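Long-range contacts in 6-phosphogluconate dehydrogenase (Pseudomonas syringae, PDB 5U5G), which binds NADP+ and (2-oxopropyl)phosphonic acid and probably reduces this ketone in the biosynthesis of the antibiotic fosfomycin: residues Leu96-Pro101 / Leu243-Arg248; Asn176-Ser181 / Leu261-Phe266; Gly186-Ile191 / Gln281-Leu286. One frame throughout, in Å; residues are numbered along the deposited sequence.

Contact 1. Residues Leu96-Pro101 / Leu243-Arg248; sequences LSTIAP and LELARR. With NAP (NADP nicotinamide-adenine-dinucleotide phosphate), chain E.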
loop_
_atom_site.group_PDB
_atom_site.type_symbol
_atom_site.label_atom_id
_atom_site.label_comp_id
_atom_site.label_asym_id
_atom_site.label_seq_id
_atom_site.Cartn_x
_atom_site.Cartn_y
_atom_site.Cartn_z
ATOM N N LEU A 96 3.749 24.272 3.077
ATOM C CA LEU A 96 3.192 22.932 3.109
ATOM C C LEU A 96 2.799 22.425 1.734
ATOM O O LEU A 96 2.215 21.337 1.636
ATOM C CB LEU A 96 1.972 22.893 4.022
ATOM C CG LEU A 96 2.151 23.489 5.413
ATOM C CD1 LEU A 96 0.786 23.859 5.957
ATOM C CD2 LEU A 96 2.851 22.487 6.325
ATOM N N SER A 97 3.100 23.177 0.680
ATOM C CA SER A 97 2.721 22.797 -0.673
ATOM C C SER A 97 3.679 21.746 -1.221
ATOM O O SER A 97 4.812 21.592 -0.758
ATOM C CB SER A 97 2.716 24.019 -1.601
ATOM O OG SER A 97 2.082 25.129 -0.970
ATOM N N THR A 98 3.217 21.030 -2.234
ATOM C CA THR A 98 4.091 20.164 -3.007
ATOM C C THR A 98 4.500 20.926 -4.258
ATOM O O THR A 98 3.653 21.260 -5.090
ATOM C CB THR A 98 3.415 18.838 -3.349
ATOM O OG1 THR A 98 2.981 18.215 -2.131
ATOM C CG2 THR A 98 4.413 17.925 -4.043
ATOM N N ILE A 99 5.795 21.232 -4.363
ATOM C CA ILE A 99 6.334 22.059 -5.437
ATOM C C ILE A 99 7.632 21.422 -5.913
ATOM O O ILE A 99 8.199 20.553 -5.246
ATOM C CB ILE A 99 6.606 23.515 -4.987
ATOM C CG1 ILE A 99 7.645 23.527 -3.864
ATOM C CG2 ILE A 99 5.328 24.227 -4.536
ATOM C CD1 ILE A 99 8.084 24.940 -3.481
ATOM N N ALA A 100 8.098 21.877 -7.077
ATOM C CA ALA A 100 9.333 21.364 -7.657
ATOM C C ALA A 100 10.511 21.601 -6.712
ATOM O O ALA A 100 10.597 22.661 -6.078
ATOM C CB ALA A 100 9.595 22.038 -9.003
ATOM N N PRO A 101 11.410 20.623 -6.564
ATOM C CA PRO A 101 12.556 20.801 -5.651
ATOM C C PRO A 101 13.416 22.011 -5.983
ATOM O O PRO A 101 13.867 22.705 -5.066
ATOM C CB PRO A 101 13.333 19.475 -5.808
ATOM C CG PRO A 101 12.258 18.464 -6.205
ATOM C CD PRO A 101 11.331 19.254 -7.108
ATOM N N LEU A 243 2.157 14.254 -10.424
ATOM C CA LEU A 243 2.643 13.324 -11.444
ATOM C C LEU A 243 3.543 14.035 -12.451
ATOM O O LEU A 243 4.527 13.466 -12.943
ATOM C CB LEU A 243 1.457 12.681 -12.166
ATOM C CG LEU A 243 0.998 11.243 -11.870
ATOM C CD1 LEU A 243 1.992 10.433 -11.032
ATOM C CD2 LEU A 243 -0.414 11.184 -11.311
ATOM N N GLU A 244 3.204 15.276 -12.784
ATOM C CA GLU A 244 4.025 16.053 -13.700
ATOM C C GLU A 244 5.356 16.439 -13.059
ATOM O O GLU A 244 6.397 16.434 -13.724
ATOM C CB GLU A 244 3.245 17.286 -14.156
ATOM C CG GLU A 244 3.998 18.207 -15.104
ATOM C CD GLU A 244 4.344 17.538 -16.414
ATOM O OE1 GLU A 244 3.663 16.548 -16.786
ATOM O OE2 GLU A 244 5.306 18.007 -17.069
ATOM N N LEU A 245 5.357 16.757 -11.765
ATOM C CA LEU A 245 6.638 16.963 -11.091
ATOM C C LEU A 245 7.504 15.707 -11.173
ATOM O O LEU A 245 8.709 15.790 -11.440
ATOM C CB LEU A 245 6.416 17.381 -9.642
ATOM C CG LEU A 245 5.700 18.720 -9.437
ATOM C CD1 LEU A 245 5.362 18.908 -7.973
ATOM C CD2 LEU A 245 6.553 19.875 -9.950
ATOM N N ALA A 246 6.890 14.530 -11.006
ATOM C CA ALA A 246 7.628 13.270 -11.100
ATOM C C ALA A 246 8.080 12.998 -12.531
ATOM O O ALA A 246 9.200 12.517 -12.754
ATOM C CB ALA A 246 6.757 12.116 -10.595
ATOM N N ARG A 247 7.211 13.278 -13.507
ATOM C CA ARG A 247 7.562 13.066 -14.907
ATOM C C ARG A 247 8.801 13.860 -15.289
ATOM O O ARG A 247 9.669 13.361 -16.013
ATOM C CB ARG A 247 6.403 13.448 -15.825
ATOM C CG ARG A 247 6.639 13.046 -17.279
ATOM C CD ARG A 247 5.657 13.711 -18.240
ATOM N NE ARG A 247 5.850 15.156 -18.314
ATOM C CZ ARG A 247 6.824 15.746 -19.007
ATOM N NH1 ARG A 247 7.698 15.010 -19.686
ATOM N NH2 ARG A 247 6.928 17.070 -19.020
ATOM N N ARG A 248 8.895 15.104 -14.815
ATOM C CA ARG A 248 10.031 15.938 -15.164
ATOM C C ARG A 248 11.329 15.444 -14.541
ATOM O O ARG A 248 12.401 15.917 -14.926
ATOM C CB ARG A 248 9.758 17.368 -14.733
ATOM C CG ARG A 248 8.526 17.995 -15.343
ATOM C CD ARG A 248 8.498 19.455 -14.950
ATOM N NE ARG A 248 9.781 20.097 -15.214
ATOM C CZ ARG A 248 10.639 20.431 -14.256
ATOM N NH1 ARG A 248 10.327 20.129 -13.006
ATOM N NH2 ARG A 248 11.817 21.004 -14.503
HETATM P PA NAP E . -6.983 23.026 -3.667
HETATM O O1A NAP E . -7.119 22.988 -5.144
HETATM O O2A NAP E . -8.061 22.463 -2.774
HETATM O O5B NAP E . -6.672 24.580 -3.172
HETATM C C5B NAP E . -5.613 25.067 -3.960
HETATM C C4B NAP E . -5.121 26.363 -3.281
HETATM O O4B NAP E . -4.135 27.024 -4.074
HETATM C C3B NAP E . -6.339 27.330 -3.057
HETATM O O3B NAP E . -6.128 28.062 -1.888
HETATM C C2B NAP E . -6.172 28.278 -4.261
HETATM O O2B NAP E . -6.642 29.523 -4.080
HETATM C C1B NAP E . -4.593 28.348 -4.276
HETATM N N9A NAP E . -4.165 28.836 -5.573
HETATM C C8A NAP E . -4.025 28.135 -6.788
HETATM N N7A NAP E . -3.630 28.932 -7.818
HETATM C C5A NAP E . -3.525 30.201 -7.230
HETATM C C6A NAP E . -3.168 31.458 -7.749
HETATM N N6A NAP E . -2.826 31.603 -9.071
HETATM N N1A NAP E . -3.147 32.566 -6.967
HETATM C C2A NAP E . -3.493 32.375 -5.655
HETATM N N3A NAP E . -3.847 31.251 -5.017
HETATM C C4A NAP E . -3.857 30.157 -5.839
HETATM O O3 NAP E . -5.594 22.159 -3.537
HETATM P PN NAP E . -5.432 21.352 -2.165
HETATM O O1N NAP E . -5.674 22.178 -0.963
HETATM O O2N NAP E . -5.841 19.900 -2.272
HETATM O O5D NAP E . -3.702 21.127 -2.125
HETATM C C5D NAP E . -3.051 22.247 -1.717
HETATM C C4D NAP E . -1.596 21.857 -1.532
HETATM O O4D NAP E . -1.494 20.786 -0.557
HETATM C C3D NAP E . -1.031 21.281 -2.897
HETATM O O3D NAP E . 0.302 21.686 -3.032
HETATM C C2D NAP E . -1.128 19.784 -2.704
HETATM O O2D NAP E . -0.149 19.065 -3.408
HETATM C C1D NAP E . -0.830 19.690 -1.172
HETATM N N1N NAP E . -1.374 18.475 -0.600
HETATM C C2N NAP E . -2.752 18.146 -0.708
HETATM C C3N NAP E . -3.217 17.016 -0.069
HETATM C C7N NAP E . -4.638 16.661 -0.130
HETATM O O7N NAP E . -5.105 15.686 0.461
HETATM N N7N NAP E . -5.516 17.470 -0.828
HETATM C C4N NAP E . -2.316 16.143 0.765
HETATM C C5N NAP E . -0.917 16.570 0.785
HETATM C C6N NAP E . -0.500 17.652 0.127
HETATM P P2B NAP E . -8.440 29.739 -4.444
HETATM O O1X NAP E . -8.996 29.082 -3.219
HETATM O O2X NAP E . -8.571 31.263 -4.531
HETATM O O3X NAP E . -8.523 28.972 -5.741
#
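One leucine carries nearly all of this contact, and it does so against a peptide bond: the two methyls of Leu245 reach the junction of Ile99 and Ala100. CD1 of Leu245 is 4.0 Å from the carbonyl carbon C of Ile99, and CD2 of Leu245 is 3.8 Å from the backbone N of Ala100. CD2 also touches CB of Ala100. No hydrogen bond links the two segments, so the loop and the helix meet through van der Waals packing over a small area.

Thr98 divides its side chain between two partners. Its chi1 of -56° sets OG1 beside the backbone N, facing the cofactor's ribose, which leaves CG2 anti to that N and within 4.2 Å of CD1 of Leu245. The backbone N of Thr98 donates to O3D of NADP at 3.1 Å, nearly straight at 167°. The same short loop therefore holds a ribose hydroxyl and receives the leucine. At the margin, Arg248 passes Ala100 on its way to a salt bridge with Glu102. Beside it on the helix, Arg247 grips Glu244 side-on, NH2 of Arg247 lying 2.7 Å from OE2 of Glu244.

In the fold, the loop leaves strand 92-95 of the Rossmann-type sheet, where Leu96 packs on strands 61-64 and 117-124, and Ala100 is the N-cap residue of helix 101-113. The partner segment lies on helix 236-247, whose Leu243 is packed against helices 168-196 and 257-273. The contact thus joins the cofactor domain to the helical domain.

Contact 2. Residues Asn176-Ser181 / Leu261-Phe266; sequences NNLAES and LAMTTF. With 7VD ((2-oxopropyl)phosphonic acid), chain F.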
loop_
_atom_site.group_PDB
_atom_site.type_symbol
_atom_site.label_atom_id
_atom_site.label_comp_id
_atom_site.label_asym_id
_atom_site.label_seq_id
_atom_site.Cartn_x
_atom_site.Cartn_y
_atom_site.Cartn_z
ATOM N N ASN A 176 7.025 9.736 -3.009
ATOM C CA ASN A 176 5.942 9.174 -2.210
ATOM C C ASN A 176 4.631 9.173 -2.988
ATOM O O ASN A 176 3.907 8.164 -3.016
ATOM C CB ASN A 176 5.786 9.964 -0.913
ATOM C CG ASN A 176 4.556 9.563 -0.144
ATOM O OD1 ASN A 176 4.586 8.586 0.608
ATOM N ND2 ASN A 176 3.459 10.313 -0.322
ATOM N N ASN A 177 4.336 10.289 -3.662
ATOM C CA ASN A 177 3.052 10.452 -4.332
ATOM C C ASN A 177 2.974 9.685 -5.641
ATOM O O ASN A 177 1.878 9.296 -6.053
ATOM C CB ASN A 177 2.775 11.933 -4.563
ATOM C CG ASN A 177 2.228 12.598 -3.332
ATOM O OD1 ASN A 177 2.603 12.242 -2.207
ATOM N ND2 ASN A 177 1.315 13.541 -3.524
ATOM N N LEU A 178 4.111 9.474 -6.306
ATOM C CA LEU A 178 4.149 8.541 -7.426
ATOM C C LEU A 178 3.710 7.151 -6.987
ATOM O O LEU A 178 2.993 6.459 -7.719
ATOM C CB LEU A 178 5.557 8.478 -8.006
ATOM C CG LEU A 178 5.789 8.380 -9.515
ATOM C CD1 LEU A 178 7.145 7.728 -9.800
ATOM C CD2 LEU A 178 4.675 7.740 -10.314
ATOM N N ALA A 179 4.161 6.712 -5.805
ATOM C CA ALA A 179 3.750 5.400 -5.293
ATOM C C ALA A 179 2.272 5.387 -4.917
ATOM O O ALA A 179 1.580 4.382 -5.127
ATOM C CB ALA A 179 4.612 5.008 -4.090
ATOM N N GLU A 180 1.775 6.495 -4.350
ATOM C CA GLU A 180 0.338 6.652 -4.134
ATOM C C GLU A 180 -0.426 6.407 -5.421
ATOM O O GLU A 180 -1.410 5.657 -5.451
ATOM C CB GLU A 180 0.026 8.069 -3.640
ATOM C CG GLU A 180 0.647 8.440 -2.316
ATOM C CD GLU A 180 0.223 9.823 -1.845
ATOM O OE1 GLU A 180 -0.262 10.605 -2.685
ATOM O OE2 GLU A 180 0.388 10.121 -0.635
ATOM N N SER A 181 0.013 7.071 -6.491
ATOM C CA SER A 181 -0.702 7.041 -7.758
ATOM C C SER A 181 -0.748 5.630 -8.321
ATOM O O SER A 181 -1.786 5.186 -8.829
ATOM C CB SER A 181 -0.039 8.002 -8.747
ATOM O OG SER A 181 0.164 9.279 -8.155
ATOM N N LEU A 261 3.098 4.816 -16.679
ATOM C CA LEU A 261 1.676 4.485 -16.809
ATOM C C LEU A 261 0.824 5.313 -15.854
ATOM O O LEU A 261 -0.256 5.789 -16.227
ATOM C CB LEU A 261 1.444 2.989 -16.577
ATOM C CG LEU A 261 0.015 2.486 -16.806
ATOM C CD1 LEU A 261 -0.486 2.772 -18.231
ATOM C CD2 LEU A 261 -0.026 0.989 -16.510
ATOM N N ALA A 262 1.307 5.522 -14.626
ATOM C CA ALA A 262 0.560 6.331 -13.666
ATOM C C ALA A 262 0.421 7.777 -14.139
ATOM O O ALA A 262 -0.640 8.387 -13.979
ATOM C CB ALA A 262 1.234 6.275 -12.297
ATOM N N MET A 263 1.474 8.337 -14.734
ATOM C CA MET A 263 1.392 9.698 -15.261
ATOM C C MET A 263 0.365 9.795 -16.388
ATOM O O MET A 263 -0.504 10.674 -16.376
ATOM C CB MET A 263 2.772 10.157 -15.743
ATOM C CG MET A 263 3.813 10.049 -14.669
ATOM S SD MET A 263 5.508 10.057 -15.269
ATOM C CE MET A 263 6.366 9.830 -13.717
ATOM N N THR A 264 0.445 8.894 -17.377
ATOM C CA THR A 264 -0.499 8.960 -18.487
ATOM C C THR A 264 -1.924 8.659 -18.026
ATOM O O THR A 264 -2.869 9.326 -18.460
ATOM C CB THR A 264 -0.088 8.004 -19.608
ATOM O OG1 THR A 264 -0.098 6.661 -19.112
ATOM C CG2 THR A 264 1.305 8.331 -20.105
ATOM N N THR A 265 -2.096 7.674 -17.134
ATOM C CA THR A 265 -3.439 7.270 -16.721
ATOM C C THR A 265 -4.190 8.422 -16.064
ATOM O O THR A 265 -5.351 8.695 -16.397
ATOM C CB THR A 265 -3.386 6.072 -15.762
ATOM O OG1 THR A 265 -2.787 4.936 -16.406
ATOM C CG2 THR A 265 -4.796 5.693 -15.320
ATOM N N PHE A 266 -3.558 9.098 -15.108
ATOM C CA PHE A 266 -4.288 10.141 -14.399
ATOM C C PHE A 266 -4.436 11.394 -15.255
ATOM O O PHE A 266 -5.397 12.154 -15.076
ATOM C CB PHE A 266 -3.629 10.426 -13.050
ATOM C CG PHE A 266 -3.939 9.375 -12.006
ATOM C CD1 PHE A 266 -5.160 9.393 -11.322
ATOM C CD2 PHE A 266 -3.035 8.342 -11.738
ATOM C CE1 PHE A 266 -5.469 8.414 -10.370
ATOM C CE2 PHE A 266 -3.325 7.367 -10.778
ATOM C CZ PHE A 266 -4.547 7.390 -10.098
HETATM P P1 7VD F . -1.673 12.610 0.453
HETATM C C1 7VD F . -2.432 13.569 -0.887
HETATM O O2 7VD F . -0.186 12.392 0.300
HETATM O O3 7VD F . -1.967 13.209 1.809
HETATM O O4 7VD F . -2.417 11.307 0.291
HETATM C C6 7VD F . -1.488 14.242 -1.851
HETATM O O7 7VD F . -0.418 14.718 -1.471
HETATM C C8 7VD F . -1.941 14.288 -3.284
#
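The ring of Phe266 meets helix 168-196 by its edge: CE2 of Phe266 lies 3.3 Å from the carbonyl O of Ser181, near the ring plane. Ala262 O of its own helix also lies at the ring edge, in plane, and neither segment stacks on a ring face. The weakly positive C-H rim is thus turned to carbonyl oxygens, while Leu184, Ala185 and Leu243 supply apolar neighbours.

The two helices cross at 65°, their axes 10.0 Å apart, and come closest in CA terms at Ser181 and Ala262. Small residues meet where the backbones are nearest, with CB of Ser181 4.1 Å from CB of Ala262, and CD2 of Leu178 reaches both Ala262 CB and Met263 CE. The serine hydroxyl is turned back into its own helix: chi1 of -50° sets OG beside the backbone N, and OG of Ser181 donates to Asn177 O at 2.7 Å. The amide N of Ser181 approaches that oxygen from the opposite face of the carbonyl.

Beyond the packing, the same helix presents Asn177 and Glu180 to (2-oxopropyl)phosphonic acid. ND2 of Asn177 donates to the ketone oxygen O7 at 2.9 Å and 163°. The amide's rotation is fixed at its other end, where OD1 of Asn177 accepts from ND2 of Asn176 at 2.8 Å and from Lys173. Glu180 is held by Arg239, and its OE2 makes a very close approach, 2.5 Å, to phosphonate oxygen O2. A donated N-H at O7 would draw electron density from the ketone carbon, consistent with hydride addition there.

Contact 3. Residues Gly186-Ile191 / Gln281-Leu286; sequences GAIEVI and QYFSVL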
loop_
_atom_site.group_PDB
_atom_site.type_symbol
_atom_site.label_atom_id
_atom_site.label_comp_id
_atom_site.label_asym_id
_atom_site.label_seq_id
_atom_site.Cartn_x
_atom_site.Cartn_y
_atom_site.Cartn_z
ATOM N N GLY A 186 -3.911 0.799 -9.196
ATOM C CA GLY A 186 -4.014 -0.646 -9.049
ATOM C C GLY A 186 -5.200 -1.049 -8.193
ATOM O O GLY A 186 -5.938 -1.982 -8.527
ATOM N N ALA A 187 -5.402 -0.344 -7.070
ATOM C CA ALA A 187 -6.489 -0.711 -6.169
ATOM C C ALA A 187 -7.838 -0.540 -6.853
ATOM O O ALA A 187 -8.721 -1.394 -6.715
ATOM C CB ALA A 187 -6.416 0.111 -4.876
ATOM N N ILE A 188 -8.002 0.532 -7.639
ATOM C CA ILE A 188 -9.250 0.737 -8.380
ATOM C C ILE A 188 -9.448 -0.356 -9.431
ATOM O O ILE A 188 -10.574 -0.822 -9.663
ATOM C CB ILE A 188 -9.279 2.151 -9.000
ATOM C CG1 ILE A 188 -9.362 3.201 -7.896
ATOM C CG2 ILE A 188 -10.478 2.314 -9.943
ATOM C CD1 ILE A 188 -9.344 4.636 -8.406
ATOM N N GLU A 189 -8.369 -0.798 -10.073
ATOM C CA GLU A 189 -8.512 -1.892 -11.028
ATOM C C GLU A 189 -8.913 -3.184 -10.329
ATOM O O GLU A 189 -9.757 -3.932 -10.827
ATOM C CB GLU A 189 -7.216 -2.084 -11.810
ATOM C CG GLU A 189 -7.003 -1.010 -12.856
ATOM C CD GLU A 189 -5.811 -1.298 -13.742
ATOM O OE1 GLU A 189 -5.416 -2.481 -13.840
ATOM O OE2 GLU A 189 -5.276 -0.351 -14.347
ATOM N N VAL A 190 -8.331 -3.451 -9.162
ATOM C CA VAL A 190 -8.613 -4.701 -8.473
ATOM C C VAL A 190 -10.033 -4.702 -7.911
ATOM O O VAL A 190 -10.765 -5.691 -8.041
ATOM C CB VAL A 190 -7.538 -4.930 -7.397
ATOM C CG1 VAL A 190 -8.015 -5.878 -6.327
ATOM C CG2 VAL A 190 -6.270 -5.466 -8.077
ATOM N N ILE A 191 -10.455 -3.588 -7.309
ATOM C CA ILE A 191 -11.831 -3.475 -6.827
ATOM C C ILE A 191 -12.809 -3.624 -7.983
ATOM O O ILE A 191 -13.825 -4.323 -7.869
ATOM C CB ILE A 191 -12.039 -2.141 -6.085
ATOM C CG1 ILE A 191 -11.187 -2.100 -4.813
ATOM C CG2 ILE A 191 -13.516 -1.949 -5.761
ATOM C CD1 ILE A 191 -11.062 -0.726 -4.213
ATOM N N GLN A 281 -11.920 9.118 -9.661
ATOM C CA GLN A 281 -12.779 8.980 -10.839
ATOM C C GLN A 281 -12.194 8.056 -11.905
ATOM O O GLN A 281 -12.866 7.784 -12.908
ATOM C CB GLN A 281 -13.086 10.362 -11.420
ATOM C CG GLN A 281 -14.352 10.986 -10.811
ATOM C CD GLN A 281 -15.591 10.159 -11.126
ATOM O OE1 GLN A 281 -16.013 10.089 -12.276
ATOM N NE2 GLN A 281 -16.164 9.516 -10.115
ATOM N N TYR A 282 -10.966 7.562 -11.717
ATOM C CA TYR A 282 -10.511 6.426 -12.511
ATOM C C TYR A 282 -11.542 5.294 -12.504
ATOM O O TYR A 282 -11.664 4.571 -13.495
ATOM C CB TYR A 282 -9.164 5.921 -11.983
ATOM C CG TYR A 282 -8.495 4.848 -12.844
ATOM C CD1 TYR A 282 -8.548 4.903 -14.231
ATOM C CD2 TYR A 282 -7.769 3.813 -12.259
ATOM C CE1 TYR A 282 -7.907 3.937 -15.018
ATOM C CE2 TYR A 282 -7.128 2.843 -13.035
ATOM C CZ TYR A 282 -7.194 2.915 -14.405
ATOM O OH TYR A 282 -6.558 1.947 -15.158
ATOM N N PHE A 283 -12.273 5.125 -11.390
ATOM C CA PHE A 283 -13.358 4.143 -11.314
ATOM C C PHE A 283 -14.303 4.275 -12.497
ATOM O O PHE A 283 -14.600 3.297 -13.184
ATOM C CB PHE A 283 -14.159 4.315 -10.014
ATOM C CG PHE A 283 -13.708 3.432 -8.882
ATOM C CD1 PHE A 283 -13.767 2.046 -8.991
ATOM C CD2 PHE A 283 -13.253 3.994 -7.693
ATOM C CE1 PHE A 283 -13.353 1.237 -7.931
ATOM C CE2 PHE A 283 -12.855 3.204 -6.634
ATOM C CZ PHE A 283 -12.900 1.821 -6.752
ATOM N N SER A 284 -14.788 5.489 -12.752
ATOM C CA SER A 284 -15.772 5.644 -13.814
ATOM C C SER A 284 -15.128 5.597 -15.191
ATOM O O SER A 284 -15.733 5.070 -16.129
ATOM C CB SER A 284 -16.557 6.945 -13.618
ATOM O OG SER A 284 -15.698 8.065 -13.730
ATOM N N VAL A 285 -13.905 6.112 -15.333
ATOM C CA VAL A 285 -13.207 6.016 -16.615
ATOM C C VAL A 285 -12.947 4.560 -16.958
ATOM O O VAL A 285 -13.123 4.131 -18.106
ATOM C CB VAL A 285 -11.896 6.823 -16.578
ATOM C CG1 VAL A 285 -11.033 6.488 -17.783
ATOM C CG2 VAL A 285 -12.192 8.315 -16.523
ATOM N N LEU A 286 -12.545 3.775 -15.960
ATOM C CA LEU A 286 -12.270 2.362 -16.184
ATOM C C LEU A 286 -13.445 1.675 -16.870
ATOM O O LEU A 286 -13.272 0.998 -17.889
ATOM C CB LEU A 286 -11.944 1.694 -14.849
ATOM C CG LEU A 286 -10.994 0.509 -14.816
ATOM C CD1 LEU A 286 -9.907 0.621 -15.866
ATOM C CD2 LEU A 286 -10.402 0.467 -13.428
#
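Ile188 is the first residue of helix 168-196 to engage here, and it drives a methyl onto an aromatic face. Its chi1 of -67° puts CG1 beside the backbone N and leaves CG2 anti to it, 3.5 Å from the centroid of the Phe283 ring and 17° off the normal, a CH-pi contact. The other branch leads to CD1 of Ile188, which touches CB of Tyr282 at 3.8 Å. Next, Glu189 extends past Leu286, CG of Glu189 lying 3.7 Å from CD2 of Leu286. It then accepts a hydrogen bond: OH of Tyr282 donates to OE2 of Glu189 at 2.8 Å, on the anti side of the carboxylate. The carboxylate has further partners: Phe258 N and Ser259 OG of the second subunit are also hydrogen-bonded to it. One turn on from Ile188, Ile191 meets Phe283 at the ring edge, CG2 of Ile191 being 3.9 Å from CE1 of Phe283.

The last modelled helix, 282-287, thereby packs across helix 168-196 at 51°. Tyr282 is also packed against Thr265 and Val269 of helix 257-273, while Ala187 and Ile191 rest on helix 216-226, placing the contact in the all-helical domain beside the subunit interface.

The three contacts follow one another from the cofactor outward, contacts 2 and 3 both touching Phe258 of the second subunit. Contacts 1 and 2, with centres 12 Å apart, are joined by Leu243, whose CD1 lies 3.6 Å from OG of Ser181. Contact 2 touches contact 3 where CG2 of Thr265 lies 3.6 Å from CE1 of Tyr282, and both use helix 168-196. Contacts 1 and 3 are 24 Å apart between centres and do not meet. The active site lies by contacts 1 and 2: contact 1 holds the ribose, contact 2 the ketone, and C4N of NADP stands 3.3 Å from C6 of the ligand, a spacing consistent with hydride transfer from the reduced cofactor.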